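Local coordinates for protein-tyrosine-phosphatase (Shewanella sp., PDB 2Z72), which dephosphorylates protein tyrosines as a cold-active phosphatase of the calcineurin-like phosphoesterase family, probably by means of its two bound zinc ions, at residues N225-A230 and N246-G251; I215-T220 and D242-F247; T6-P11 and E45-L50; D28-T33 and T170-R175. All blocks are in the same frame, centred on the assembly; numbering follows the deposited sequence. Where two conformers were deposited one is given.

Interaction 1: N225-A230 and N246-G251; sequences NALYRA and NFLFFG
Tyr228 and Leu248 meet through a hydrogen bond of 2.7 Å from Tyr228 OH to Leu248 O. The acceptor sits at the edge of the phenol ring, near its plane; the C=O...donor angle is 121° and the hydroxyl is tilted 26° out of the carbonyl plane. The same phenol packs on the leucine side chain, with Tyr228 CZ 3.7 Å from Leu248 CB and Tyr228 OH 3.6 Å from Leu248 CD2. Tyr228 CG lies beside the backbone N, which brings the far end of the ring near Leu248. Both residues belong to the helical part of the calcineurin-like phosphoesterase chain between strands 203-206 and 281-284, and the bond joins helix 221-231 to the last turn of helix 243-249. The tyrosine side chain is about 12 Å from a zinc ion. Its CD2 is 3.7 Å from Phe249 CE1 and comes over one face of the Phe249 ring; the ring planes meet at 59°, an oblique pairing. A phenylalanine in place of Tyr228 would probably keep this packing but leave the Leu248 carbonyl without its hydroxyl donor. Leu227 CD1 reaches Leu248 CD1 at 3.9 Å, crossing at about a right angle. Gln152 of helix 149-156 touches both Tyr228 and Phe249.

Interaction 2: I215-T220 and D242-F247; sequences ISRELT and DDLLNF
Arg217 runs its extended chain alongside Phe247, with an angle of 22° between the guanidinium and ring planes. The two groups pass each other in opposite directions, bringing Arg217 CD to 3.8 Å from Phe247 CD1 and Arg217 NE to 3.7 Å from Phe247 CB. Because the arginine is straight from CG to NE, its end carries on to Asp243. In one of the two Asp243 conformers, Arg217 NH1 donates to Asp243 OD2 over 2.7 Å with an N-H...O angle of 179°, in the guanidinium plane but from above the carboxylate plane. The flat groups are turned 68° against each other, so the salt bridge is not a coplanar one; the very short second bond, from Arg217 NH2 to Asp243 OD1, is doubtful. Arg217 NE has a salt bridge of its own with Glu213, so two acids probably share the positive charge. Beside the salt bridge, Leu219 CD1 meets the edge of the Phe247 ring, 3.6 Å from Phe247 CE1, and lies 3.9 Å from Leu244 CD1. Helix 212-216 ends just before Arg217 in a Schellman motif, with Glu218 at positive phi and Glu218 N bonded to Ile215 O. Arg217 and Leu219, which flank Glu218, thus pack on the first turn of helix 243-249, which Asp242 N-caps, its OD2 accepting from Leu245 N at 3.0 Å with the anti lone pair.

Interaction 3: T6-P11 and E45-L50; sequences TEFDGP and EHCGDL
Phe8, by the start of strand 8-14, lies against loop 45-50. The strand is an outermost one of a three-stranded antiparallel sheet, and the loop is tied to the middle strand, 22-27, by the Cys27-Cys47 disulfide. From CB outward the atoms of Phe8 meet successive parts of that loop. Phe8 CB is 4.1 Å from Leu50 CD2. With CG beside the backbone N and anti to the carbonyl carbon (chi1 -66°), the ring turns to the loop backbone, where Phe8 CD2 approaches Cys47 C at 3.5 Å. One atom further out, Phe8 CE2 lies 3.5 Å from Gly48 N and 3.6 Å from His46 O, the latter at the ring edge and near its plane. Gly48 suits this spot twice over: its phi is positive (65°), and a CB there would come within 3.1 Å of Phe8 CD2. An alanine in place of Phe8 is likely to open a gap beside the Cys47-Gly48 peptide, leaving it without the ring atoms CD2 and CE2 that touch it. Asp9 turns the other way, and its carboxylate bonds to Tyr12 and Asn123. Further along the strand a cis peptide precedes Pro11, whose side chain touches Trp25. Leu50 rests its two methyls on the strand backbone: CD2 is 3.7 Å from Phe8 C, and CD1 is 3.5 Å from Asp9 O.

Interaction 4: D28-T33 and T170-R175; sequences DNRLKT and TTLINR
Leu31 and Leu172 face each other across the contact, their CB atoms 4.2 Å apart, where the backbones come closest. The branches of each leucine then reach different targets. Leu31 CD2 rests on the backbone, 3.5 Å from Leu172 O, while Leu31 CD1 crosses the Ile173 side chain at about a right angle and lies 3.9 Å from Ile173 CG1. Leu31 reaches both because its CG is anti to the backbone N (chi1 -178°). From the helix side Leu172 CD1 comes to 3.5 Å from Asn29 O, and Leu172 CD2 touches Arg30 NH1 at 3.7 Å. Arg30 starts out pointing away from the helix, but its chain bends at chi2 and chi3 and brings the guanidinium back across the leucine methyl. These contacts set strand 30-35, an outermost strand of the N-terminal antiparallel sheet, against the C-terminal end of helix 166-172. The helix closes with a Schellman motif: Asn174 has positive phi, Arg175 N bonds to Thr170 O, and Asn174 N bonds weakly to Thr171 O. Arg175 then folds back, its NE donating to Ile173 O at 3.0 Å with an N-H...O angle of 157°. The acceptor lies in the guanidinium plane, whereas the donor stands 42° above the carbonyl plane. On the strand side, Asn29 OD1 accepts from Glu7 N, which links it to the chain leading into strand 8-14. Deeper in, Leu172 packs on Ile26 and Ile173 on Tyr24 and Tyr12, residues of the other two strands of the sheet.

Overall arrangement
From the N terminus, segment 6-11 opens interaction 3, which closes at 45-50 around a loop rich in strand. Interaction 4 opens inside that loop at 28-33 and closes only at 170-175, so the two cross; they touch, with a probable hydrogen bond of 2.6 Å from Thr6 OG1 to Asp28 OD1. Together they tie the N-terminal sheet to a loop and to helix 166-172. Later, interaction 2 opens at 215-220; interaction 1 opens inside its loop at 225-230 and closes on an overlapping segment, sharing Asn246 and Phe247. The two bring helix 221-231 and the end of helix 212-216 onto helix 243-249. This pair follows the first two in series, its centres 32 to 43 Å from theirs.

Interaction 1: N225-A230 and N246-G251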
loop_
_atom_site.group_PDB
_atom_site.type_symbol
_atom_site.label_atom_id
_atom_site.label_comp_id
_atom_site.label_asym_id
_atom_site.label_seq_id
_atom_site.Cartn_x
_atom_site.Cartn_y
_atom_site.Cartn_z
ATOM N N ASN A 225 -12.218 8.954 -2.502
ATOM C CA ASN A 225 -11.638 8.276 -1.343
ATOM C C ASN A 225 -12.728 7.863 -0.358
ATOM O O ASN A 225 -12.631 6.781 0.243
ATOM C CB ASN A 225 -10.578 9.142 -0.662
ATOM C CG ASN A 225 -9.308 9.189 -1.436
ATOM O OD1 ASN A 225 -8.847 8.160 -1.996
ATOM N ND2 ASN A 225 -8.666 10.344 -1.558
ATOM N N ALA A 226 -13.749 8.684 -0.162
ATOM C CA ALA A 226 -14.831 8.327 0.705
ATOM C C ALA A 226 -15.660 7.182 0.141
ATOM O O ALA A 226 -16.081 6.268 0.886
ATOM C CB ALA A 226 -15.729 9.576 0.938
ATOM N N LEU A 227 -15.940 7.206 -1.161
ATOM C CA LEU A 227 -16.687 6.071 -1.750
ATOM C C LEU A 227 -15.903 4.779 -1.675
ATOM O O LEU A 227 -16.526 3.709 -1.452
ATOM C CB LEU A 227 -17.015 6.422 -3.203
ATOM C CG LEU A 227 -18.154 7.404 -3.413
ATOM C CD1 LEU A 227 -18.245 7.794 -4.880
ATOM C CD2 LEU A 227 -19.472 6.784 -2.968
ATOM N N TYR A 228 -14.590 4.853 -1.841
ATOM C CA TYR A 228 -13.781 3.639 -1.725
ATOM C C TYR A 228 -13.881 3.074 -0.298
ATOM O O TYR A 228 -14.044 1.857 -0.136
ATOM C CB TYR A 228 -12.357 3.948 -2.057
ATOM C CG TYR A 228 -12.001 4.014 -3.525
ATOM C CD1 TYR A 228 -11.384 5.100 -4.133
ATOM C CD2 TYR A 228 -12.231 2.905 -4.347
ATOM C CE1 TYR A 228 -11.072 5.139 -5.426
ATOM C CE2 TYR A 228 -11.871 2.909 -5.676
ATOM C CZ TYR A 228 -11.282 4.029 -6.222
ATOM O OH TYR A 228 -10.878 4.072 -7.548
ATOM N N ARG A 229 -13.799 3.912 0.722
ATOM C CA ARG A 229 -13.897 3.405 2.069
ATOM C C ARG A 229 -15.280 2.821 2.331
ATOM O O ARG A 229 -15.415 1.813 3.033
ATOM C CB ARG A 229 -13.592 4.519 3.080
ATOM C CG ARG A 229 -12.107 4.798 3.255
ATOM C CD ARG A 229 -11.809 5.779 4.347
ATOM N NE ARG A 229 -12.111 7.174 3.960
ATOM C CZ ARG A 229 -11.268 7.951 3.316
ATOM N NH1 ARG A 229 -10.083 7.559 2.988
ATOM N NH2 ARG A 229 -11.622 9.198 3.017
ATOM N N ALA A 230 -16.326 3.463 1.839
ATOM C CA ALA A 230 -17.689 3.060 2.127
ATOM C C ALA A 230 -18.128 1.826 1.387
ATOM O O ALA A 230 -19.113 1.192 1.802
ATOM C CB ALA A 230 -18.663 4.224 1.829
ATOM N N ASN A 246 -18.726 1.334 -10.304
ATOM C CA ASN A 246 -18.190 0.455 -11.337
ATOM C C ASN A 246 -16.921 1.041 -11.943
ATOM O O ASN A 246 -15.889 0.409 -12.084
ATOM C CB ASN A 246 -19.298 0.219 -12.353
ATOM C CG ASN A 246 -18.906 -0.790 -13.411
ATOM O OD1 ASN A 246 -17.775 -0.747 -13.920
ATOM N ND2 ASN A 246 -19.796 -1.703 -13.765
ATOM N N PHE A 247 -16.991 2.333 -12.256
ATOM C CA PHE A 247 -15.783 3.066 -12.702
ATOM C C PHE A 247 -14.660 2.964 -11.699
ATOM O O PHE A 247 -13.540 2.605 -12.005
ATOM C CB PHE A 247 -16.086 4.555 -12.935
ATOM C CG PHE A 247 -14.826 5.332 -13.177
ATOM C CD1 PHE A 247 -14.441 6.352 -12.316
ATOM C CD2 PHE A 247 -13.994 5.033 -14.224
ATOM C CE1 PHE A 247 -13.272 7.032 -12.496
ATOM C CE2 PHE A 247 -12.824 5.720 -14.452
ATOM C CZ PHE A 247 -12.441 6.702 -13.582
ATOM N N LEU A 248 -14.929 3.326 -10.443
ATOM C CA LEU A 248 -13.907 3.408 -9.427
ATOM C C LEU A 248 -13.236 2.081 -9.148
ATOM O O LEU A 248 -12.033 2.040 -8.857
ATOM C CB LEU A 248 -14.473 4.032 -8.132
ATOM C CG LEU A 248 -14.805 5.521 -8.193
ATOM C CD1 LEU A 248 -15.529 5.934 -6.903
ATOM C CD2 LEU A 248 -13.520 6.310 -8.394
ATOM N N PHE A 249 -14.016 0.996 -9.161
ATOM C CA PHE A 249 -13.480 -0.282 -8.730
ATOM C C PHE A 249 -12.958 -1.157 -9.832
ATOM O O PHE A 249 -12.231 -2.137 -9.519
ATOM C CB PHE A 249 -14.548 -1.072 -7.939
ATOM C CG PHE A 249 -14.615 -0.632 -6.485
ATOM C CD1 PHE A 249 -15.286 0.478 -6.061
ATOM C CD2 PHE A 249 -13.935 -1.357 -5.526
ATOM C CE1 PHE A 249 -15.328 0.881 -4.726
ATOM C CE2 PHE A 249 -14.007 -0.977 -4.203
ATOM C CZ PHE A 249 -14.664 0.144 -3.806
ATOM N N PHE A 250 -13.244 -0.885 -11.089
ATOM C CA PHE A 250 -12.866 -1.823 -12.142
ATOM C C PHE A 250 -11.938 -1.243 -13.164
ATOM O O PHE A 250 -11.115 -0.370 -12.876
ATOM C CB PHE A 250 -14.170 -2.474 -12.671
ATOM C CG PHE A 250 -14.871 -3.203 -11.531
ATOM C CD1 PHE A 250 -16.149 -2.769 -11.175
ATOM C CD2 PHE A 250 -14.277 -4.216 -10.813
ATOM C CE1 PHE A 250 -16.801 -3.380 -10.116
ATOM C CE2 PHE A 250 -14.922 -4.859 -9.748
ATOM C CZ PHE A 250 -16.193 -4.384 -9.409
ATOM N N GLY A 251 -11.875 -1.752 -14.390
ATOM C CA GLY A 251 -10.723 -1.678 -15.252
ATOM C C GLY A 251 -10.191 -0.370 -15.702
ATOM O O GLY A 251 -8.981 -0.220 -16.002
#

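Interaction 2: I215-T220 and D242-F247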
loop_
_atom_site.group_PDB
_atom_site.type_symbol
_atom_site.label_atom_id
_atom_site.label_comp_id
_atom_site.label_asym_id
_atom_site.label_seq_id
_atom_site.Cartn_x
_atom_site.Cartn_y
_atom_site.Cartn_z
ATOM N N ILE A 215 -12.385 12.782 -15.292
ATOM C CA ILE A 215 -12.730 14.183 -15.614
ATOM C C ILE A 215 -14.162 14.329 -16.044
ATOM O O ILE A 215 -14.895 15.188 -15.614
ATOM C CB ILE A 215 -11.751 14.716 -16.699
ATOM C CG1 ILE A 215 -10.285 14.661 -16.251
ATOM C CG2 ILE A 215 -12.200 16.089 -17.120
ATOM C CD1 ILE A 215 -9.243 15.119 -17.238
ATOM N N SER A 216 -14.572 13.367 -16.878
ATOM C CA SER A 216 -15.960 13.470 -17.365
ATOM C C SER A 216 -16.959 13.204 -16.251
ATOM O O SER A 216 -18.062 13.798 -16.295
ATOM C CB SER A 216 -16.243 12.624 -18.584
ATOM O OG SER A 216 -15.970 11.284 -18.305
ATOM N N ARG A 217 -16.619 12.376 -15.264
ATOM C CA ARG A 217 -17.450 12.133 -14.092
ATOM C C ARG A 217 -17.333 13.205 -13.009
ATOM O O ARG A 217 -18.036 13.107 -12.026
ATOM C CB ARG A 217 -17.108 10.765 -13.489
ATOM C CG ARG A 217 -17.554 9.634 -14.463
ATOM C CD ARG A 217 -17.407 8.301 -13.761
ATOM N NE ARG A 217 -17.858 7.246 -14.695
ATOM C CZ ARG A 217 -19.119 6.879 -14.832
ATOM N NH1 ARG A 217 -20.105 7.409 -14.129
ATOM N NH2 ARG A 217 -19.410 5.931 -15.712
ATOM N N GLU A 218 -16.481 14.214 -13.223
ATOM C CA GLU A 218 -16.369 15.356 -12.355
ATOM C C GLU A 218 -16.049 14.856 -10.948
ATOM O O GLU A 218 -16.549 15.392 -9.963
ATOM C CB GLU A 218 -17.670 16.155 -12.324
ATOM C CG GLU A 218 -18.130 16.635 -13.696
ATOM C CD GLU A 218 -19.313 17.587 -13.645
ATOM O OE1 GLU A 218 -19.362 18.521 -14.490
ATOM O OE2 GLU A 218 -20.212 17.426 -12.787
ATOM N N LEU A 219 -15.177 13.864 -10.831
ATOM C CA LEU A 219 -14.789 13.364 -9.516
ATOM C C LEU A 219 -13.820 14.296 -8.830
ATOM O O LEU A 219 -13.180 15.182 -9.390
ATOM C CB LEU A 219 -14.172 11.962 -9.655
ATOM C CG LEU A 219 -15.188 10.830 -9.716
ATOM C CD1 LEU A 219 -14.654 9.619 -10.427
ATOM C CD2 LEU A 219 -15.636 10.501 -8.289
ATOM N N THR A 220 -13.731 14.148 -7.509
ATOM C CA THR A 220 -12.759 14.792 -6.657
ATOM C C THR A 220 -12.059 13.725 -5.808
ATOM O O THR A 220 -12.629 12.641 -5.594
ATOM C CB THR A 220 -13.366 15.847 -5.720
ATOM O OG1 THR A 220 -14.184 15.145 -4.800
ATOM C CG2 THR A 220 -14.163 16.888 -6.508
ATOM N N ASP A 242 -23.752 0.114 -9.820
ATOM C CA ASP A 242 -23.644 1.587 -9.620
ATOM C C ASP A 242 -22.638 2.128 -10.630
ATOM O O ASP A 242 -21.471 1.712 -10.597
ATOM C CB ASP A 242 -23.295 1.900 -8.158
ATOM C CG ASP A 242 -23.295 3.395 -7.899
ATOM O OD1 ASP A 242 -24.287 3.923 -7.424
ATOM O OD2 ASP A 242 -22.314 4.071 -8.247
ATOM N N ASP A 243 -23.041 3.018 -11.534
ATOM C CA ASP A 243 -22.138 3.469 -12.583
ATOM C C ASP A 243 -20.848 4.009 -12.039
ATOM O O ASP A 243 -19.765 3.743 -12.565
ATOM C CB ASP A 243 -22.987 4.530 -13.295
ATOM C CG ASP A 243 -22.337 5.361 -14.360
ATOM O OD1 ASP A 243 -21.506 4.736 -15.069
ATOM O OD2 ASP A 243 -22.621 6.567 -14.492
ATOM N N LEU A 244 -20.969 4.789 -10.960
ATOM C CA LEU A 244 -19.761 5.431 -10.447
ATOM C C LEU A 244 -18.868 4.455 -9.711
ATOM O O LEU A 244 -17.629 4.488 -9.906
ATOM C CB LEU A 244 -20.170 6.584 -9.542
ATOM C CG LEU A 244 -19.046 7.323 -8.843
ATOM C CD1 LEU A 244 -18.027 7.851 -9.819
ATOM C CD2 LEU A 244 -19.588 8.517 -8.032
ATOM N N LEU A 245 -19.460 3.595 -8.883
ATOM C CA LEU A 245 -18.660 2.579 -8.223
ATOM C C LEU A 245 -18.014 1.650 -9.241
ATOM O O LEU A 245 -16.871 1.199 -9.033
ATOM C CB LEU A 245 -19.493 1.793 -7.199
ATOM C CG LEU A 245 -20.005 2.587 -6.017
ATOM C CD1 LEU A 245 -20.845 1.702 -5.097
ATOM C CD2 LEU A 245 -18.885 3.299 -5.262
ATOM N N ASN A 246 -18.726 1.334 -10.304
ATOM C CA ASN A 246 -18.190 0.455 -11.337
ATOM C C ASN A 246 -16.921 1.041 -11.943
ATOM O O ASN A 246 -15.889 0.409 -12.084
ATOM C CB ASN A 246 -19.298 0.219 -12.353
ATOM C CG ASN A 246 -18.906 -0.790 -13.411
ATOM O OD1 ASN A 246 -17.775 -0.747 -13.920
ATOM N ND2 ASN A 246 -19.796 -1.703 -13.765
ATOM N N PHE A 247 -16.991 2.333 -12.256
ATOM C CA PHE A 247 -15.783 3.066 -12.702
ATOM C C PHE A 247 -14.660 2.964 -11.699
ATOM O O PHE A 247 -13.540 2.605 -12.005
ATOM C CB PHE A 247 -16.086 4.555 -12.935
ATOM C CG PHE A 247 -14.826 5.332 -13.177
ATOM C CD1 PHE A 247 -14.441 6.352 -12.316
ATOM C CD2 PHE A 247 -13.994 5.033 -14.224
ATOM C CE1 PHE A 247 -13.272 7.032 -12.496
ATOM C CE2 PHE A 247 -12.824 5.720 -14.452
ATOM C CZ PHE A 247 -12.441 6.702 -13.582
#

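Interaction 3: T6-P11 and E45-L50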
loop_
_atom_site.group_PDB
_atom_site.type_symbol
_atom_site.label_atom_id
_atom_site.label_comp_id
_atom_site.label_asym_id
_atom_site.label_seq_id
_atom_site.Cartn_x
_atom_site.Cartn_y
_atom_site.Cartn_z
ATOM N N THR A 6 5.947 -27.194 7.691
ATOM C CA THR A 6 4.728 -26.562 8.186
ATOM C C THR A 6 4.876 -25.051 8.123
ATOM O O THR A 6 5.931 -24.468 7.879
ATOM C CB THR A 6 4.461 -26.995 9.648
ATOM O OG1 THR A 6 5.674 -26.519 10.303
ATOM C CG2 THR A 6 4.381 -28.478 9.915
ATOM N N GLU A 7 3.731 -24.416 8.326
ATOM C CA GLU A 7 3.832 -22.998 8.359
ATOM C C GLU A 7 3.789 -22.317 9.738
ATOM O O GLU A 7 3.242 -22.803 10.717
ATOM C CB GLU A 7 2.592 -22.545 7.535
ATOM C CG GLU A 7 2.386 -23.355 6.260
ATOM C CD GLU A 7 3.237 -22.789 5.160
ATOM O OE1 GLU A 7 3.904 -21.739 5.378
ATOM O OE2 GLU A 7 3.229 -23.424 4.097
ATOM N N PHE A 8 4.341 -21.118 9.733
ATOM C CA PHE A 8 4.157 -20.122 10.777
ATOM C C PHE A 8 3.582 -18.882 10.117
ATOM O O PHE A 8 4.164 -18.445 9.126
ATOM C CB PHE A 8 5.479 -19.793 11.468
ATOM C CG PHE A 8 6.059 -20.950 12.260
ATOM C CD1 PHE A 8 6.716 -21.980 11.616
ATOM C CD2 PHE A 8 5.948 -21.016 13.643
ATOM C CE1 PHE A 8 7.240 -23.010 12.329
ATOM C CE2 PHE A 8 6.512 -22.053 14.383
ATOM C CZ PHE A 8 7.146 -23.043 13.706
ATOM N N ASP A 9 2.494 -18.355 10.652
ATOM C CA ASP A 9 1.808 -17.240 9.989
ATOM C C ASP A 9 0.983 -16.485 11.022
ATOM O O ASP A 9 0.426 -17.086 11.940
ATOM C CB ASP A 9 0.926 -17.751 8.888
ATOM C CG ASP A 9 0.154 -16.693 8.117
ATOM O OD1 ASP A 9 -0.971 -17.036 7.721
ATOM O OD2 ASP A 9 0.695 -15.582 7.924
ATOM N N GLY A 10 0.864 -15.208 10.838
ATOM C CA GLY A 10 0.061 -14.354 11.715
ATOM C C GLY A 10 0.835 -13.240 12.333
ATOM O O GLY A 10 1.979 -12.964 11.949
ATOM N N PRO A 11 0.264 -12.549 13.320
ATOM C CA PRO A 11 -1.044 -12.839 13.865
ATOM C C PRO A 11 -2.183 -12.240 13.059
ATOM O O PRO A 11 -2.002 -11.285 12.292
ATOM C CB PRO A 11 -0.942 -12.125 15.218
ATOM C CG PRO A 11 -0.063 -10.933 14.981
ATOM C CD PRO A 11 0.972 -11.449 14.003
ATOM N N GLU A 45 5.041 -18.913 22.807
ATOM C CA GLU A 45 6.254 -19.745 22.576
ATOM C C GLU A 45 6.043 -20.697 21.422
ATOM O O GLU A 45 4.963 -21.088 20.945
ATOM C CB GLU A 45 6.572 -20.412 23.925
ATOM C CG GLU A 45 7.172 -19.503 24.999
ATOM C CD GLU A 45 7.196 -20.164 26.356
ATOM O OE1 GLU A 45 6.107 -20.717 26.691
ATOM O OE2 GLU A 45 8.203 -20.171 27.086
ATOM N N HIS A 46 7.104 -21.238 20.867
ATOM C CA HIS A 46 6.998 -22.221 19.817
ATOM C C HIS A 46 6.338 -21.597 18.577
ATOM O O HIS A 46 5.664 -22.365 17.906
ATOM C CB HIS A 46 6.205 -23.493 20.161
ATOM C CG HIS A 46 6.187 -24.123 21.495
ATOM N ND1 HIS A 46 5.098 -24.842 21.987
ATOM C CD2 HIS A 46 7.142 -24.182 22.475
ATOM C CE1 HIS A 46 5.417 -25.277 23.183
ATOM N NE2 HIS A 46 6.638 -24.895 23.515
ATOM N N CYS A 47 6.536 -20.308 18.394
ATOM C CA CYS A 47 5.895 -19.720 17.230
ATOM C C CYS A 47 6.791 -18.917 16.283
ATOM O O CYS A 47 6.356 -17.885 15.768
ATOM C CB CYS A 47 4.755 -18.838 17.799
ATOM S SG CYS A 47 3.611 -18.869 16.425
ATOM N N GLY A 48 8.023 -19.391 16.026
ATOM C CA GLY A 48 8.819 -18.745 15.026
ATOM C C GLY A 48 9.192 -17.332 15.384
ATOM O O GLY A 48 9.479 -16.973 16.548
ATOM N N ASP A 49 9.214 -16.498 14.374
ATOM C CA ASP A 49 9.656 -15.119 14.547
ATOM C C ASP A 49 8.545 -14.202 14.060
ATOM O O ASP A 49 8.793 -13.124 13.532
ATOM C CB ASP A 49 10.944 -14.951 13.722
ATOM C CG ASP A 49 11.788 -13.911 14.464
ATOM O OD1 ASP A 49 12.705 -13.276 13.910
ATOM O OD2 ASP A 49 11.496 -13.707 15.677
ATOM N N LEU A 50 7.313 -14.712 14.261
ATOM C CA LEU A 50 6.180 -13.925 13.779
ATOM C C LEU A 50 6.147 -12.561 14.455
ATOM O O LEU A 50 6.582 -12.386 15.594
ATOM C CB LEU A 50 4.882 -14.652 14.061
ATOM C CG LEU A 50 4.699 -15.977 13.333
ATOM C CD1 LEU A 50 3.407 -16.649 13.793
ATOM C CD2 LEU A 50 4.718 -15.769 11.828
#

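Interaction 4: D28-T33 and T170-R175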
loop_
_atom_site.group_PDB
_atom_site.type_symbol
_atom_site.label_atom_id
_atom_site.label_comp_id
_atom_site.label_asym_id
_atom_site.label_seq_id
_atom_site.Cartn_x
_atom_site.Cartn_y
_atom_site.Cartn_z
ATOM N N ASP A 28 3.561 -23.826 13.510
ATOM C CA ASP A 28 3.818 -25.236 13.147
ATOM C C ASP A 28 2.527 -25.908 12.752
ATOM O O ASP A 28 2.279 -27.060 13.192
ATOM C CB ASP A 28 4.466 -25.968 14.298
ATOM C CG ASP A 28 5.352 -27.146 13.941
ATOM O OD1 ASP A 28 5.724 -27.403 12.784
ATOM O OD2 ASP A 28 5.673 -27.811 14.950
ATOM N N ASN A 29 1.738 -25.305 11.919
ATOM C CA ASN A 29 0.501 -25.843 11.372
ATOM C C ASN A 29 -0.569 -26.134 12.435
ATOM O O ASN A 29 -1.500 -26.899 12.184
ATOM C CB ASN A 29 0.639 -27.067 10.476
ATOM C CG ASN A 29 0.983 -26.711 9.033
ATOM O OD1 ASN A 29 1.193 -25.532 8.714
ATOM N ND2 ASN A 29 1.099 -27.712 8.164
ATOM N N ARG A 30 -0.503 -25.437 13.559
ATOM C CA ARG A 30 -1.510 -25.565 14.571
ATOM C C ARG A 30 -1.892 -24.129 14.986
ATOM O O ARG A 30 -1.105 -23.186 14.866
ATOM C CB ARG A 30 -0.986 -26.337 15.782
ATOM C CG ARG A 30 -0.664 -27.787 15.511
ATOM C CD ARG A 30 -1.825 -28.787 15.616
ATOM N NE ARG A 30 -2.712 -28.696 14.445
ATOM C CZ ARG A 30 -2.709 -29.268 13.267
ATOM N NH1 ARG A 30 -3.688 -28.972 12.400
ATOM N NH2 ARG A 30 -1.697 -30.113 13.019
ATOM N N LEU A 31 -3.101 -23.948 15.482
ATOM C CA LEU A 31 -3.571 -22.645 15.919
ATOM C C LEU A 31 -3.282 -22.411 17.377
ATOM O O LEU A 31 -3.606 -23.231 18.220
ATOM C CB LEU A 31 -5.077 -22.587 15.664
ATOM C CG LEU A 31 -5.769 -21.265 16.023
ATOM C CD1 LEU A 31 -5.168 -20.082 15.260
ATOM C CD2 LEU A 31 -7.268 -21.362 15.798
ATOM N N LYS A 32 -2.780 -21.233 17.661
ATOM C CA LYS A 32 -2.681 -20.693 19.002
ATOM C C LYS A 32 -3.494 -19.408 19.052
ATOM O O LYS A 32 -3.430 -18.603 18.138
ATOM C CB LYS A 32 -1.261 -20.498 19.479
ATOM C CG LYS A 32 -0.400 -21.758 19.702
ATOM C CD LYS A 32 0.907 -21.467 20.430
ATOM C CE LYS A 32 1.821 -22.637 20.795
ATOM N NZ LYS A 32 2.924 -22.256 21.750
ATOM N N THR A 33 -4.269 -19.225 20.101
ATOM C CA THR A 33 -5.103 -18.041 20.281
ATOM C C THR A 33 -4.733 -17.421 21.582
ATOM O O THR A 33 -4.716 -18.067 22.627
ATOM C CB THR A 33 -6.589 -18.458 20.305
ATOM O OG1 THR A 33 -6.845 -19.178 19.101
ATOM C CG2 THR A 33 -7.474 -17.243 20.438
ATOM N N THR A 170 -6.839 -20.144 6.816
ATOM C CA THR A 170 -8.290 -20.153 6.620
ATOM C C THR A 170 -8.928 -21.420 7.154
ATOM O O THR A 170 -10.041 -21.385 7.667
ATOM C CB THR A 170 -8.687 -19.890 5.153
ATOM O OG1 THR A 170 -8.028 -20.822 4.286
ATOM C CG2 THR A 170 -8.258 -18.507 4.737
ATOM N N THR A 171 -8.230 -22.542 7.055
ATOM C CA THR A 171 -8.768 -23.817 7.628
ATOM C C THR A 171 -8.746 -23.727 9.132
ATOM O O THR A 171 -9.762 -23.999 9.801
ATOM C CB THR A 171 -7.963 -25.001 7.101
ATOM O OG1 THR A 171 -8.173 -25.112 5.688
ATOM C CG2 THR A 171 -8.540 -26.303 7.698
ATOM N N LEU A 172 -7.622 -23.375 9.744
ATOM C CA LEU A 172 -7.494 -23.429 11.206
ATOM C C LEU A 172 -8.309 -22.390 11.931
ATOM O O LEU A 172 -8.862 -22.677 12.978
ATOM C CB LEU A 172 -6.025 -23.330 11.608
ATOM C CG LEU A 172 -5.168 -24.526 11.210
ATOM C CD1 LEU A 172 -3.728 -24.270 11.579
ATOM C CD2 LEU A 172 -5.655 -25.826 11.895
ATOM N N ILE A 173 -8.425 -21.222 11.335
ATOM C CA ILE A 173 -9.262 -20.144 11.900
ATOM C C ILE A 173 -10.694 -20.250 11.427
ATOM O O ILE A 173 -11.636 -19.524 11.863
ATOM C CB ILE A 173 -8.620 -18.775 11.626
ATOM C CG1 ILE A 173 -7.206 -18.713 12.177
ATOM C CG2 ILE A 173 -9.391 -17.604 12.192
ATOM C CD1 ILE A 173 -6.338 -17.577 11.685
ATOM N N ASN A 174 -10.918 -21.173 10.501
ATOM C CA ASN A 174 -12.226 -21.499 10.028
ATOM C C ASN A 174 -13.031 -20.328 9.497
ATOM O O ASN A 174 -14.185 -20.083 9.838
ATOM C CB ASN A 174 -13.000 -22.273 11.149
ATOM C CG ASN A 174 -14.179 -23.004 10.594
ATOM O OD1 ASN A 174 -14.263 -23.354 9.423
ATOM N ND2 ASN A 174 -15.112 -23.266 11.497
ATOM N N ARG A 175 -12.383 -19.584 8.607
ATOM C CA ARG A 175 -13.060 -18.513 7.890
ATOM C C ARG A 175 -12.296 -18.238 6.617
ATOM O O ARG A 175 -11.075 -18.477 6.570
ATOM C CB ARG A 175 -13.261 -17.316 8.733
ATOM C CG ARG A 175 -11.991 -16.695 9.142
ATOM C CD ARG A 175 -12.309 -15.822 10.358
ATOM N NE ARG A 175 -12.381 -16.582 11.606
ATOM C CZ ARG A 175 -12.481 -16.057 12.821
ATOM N NH1 ARG A 175 -12.522 -14.741 12.968
ATOM N NH2 ARG A 175 -12.530 -16.849 13.879
#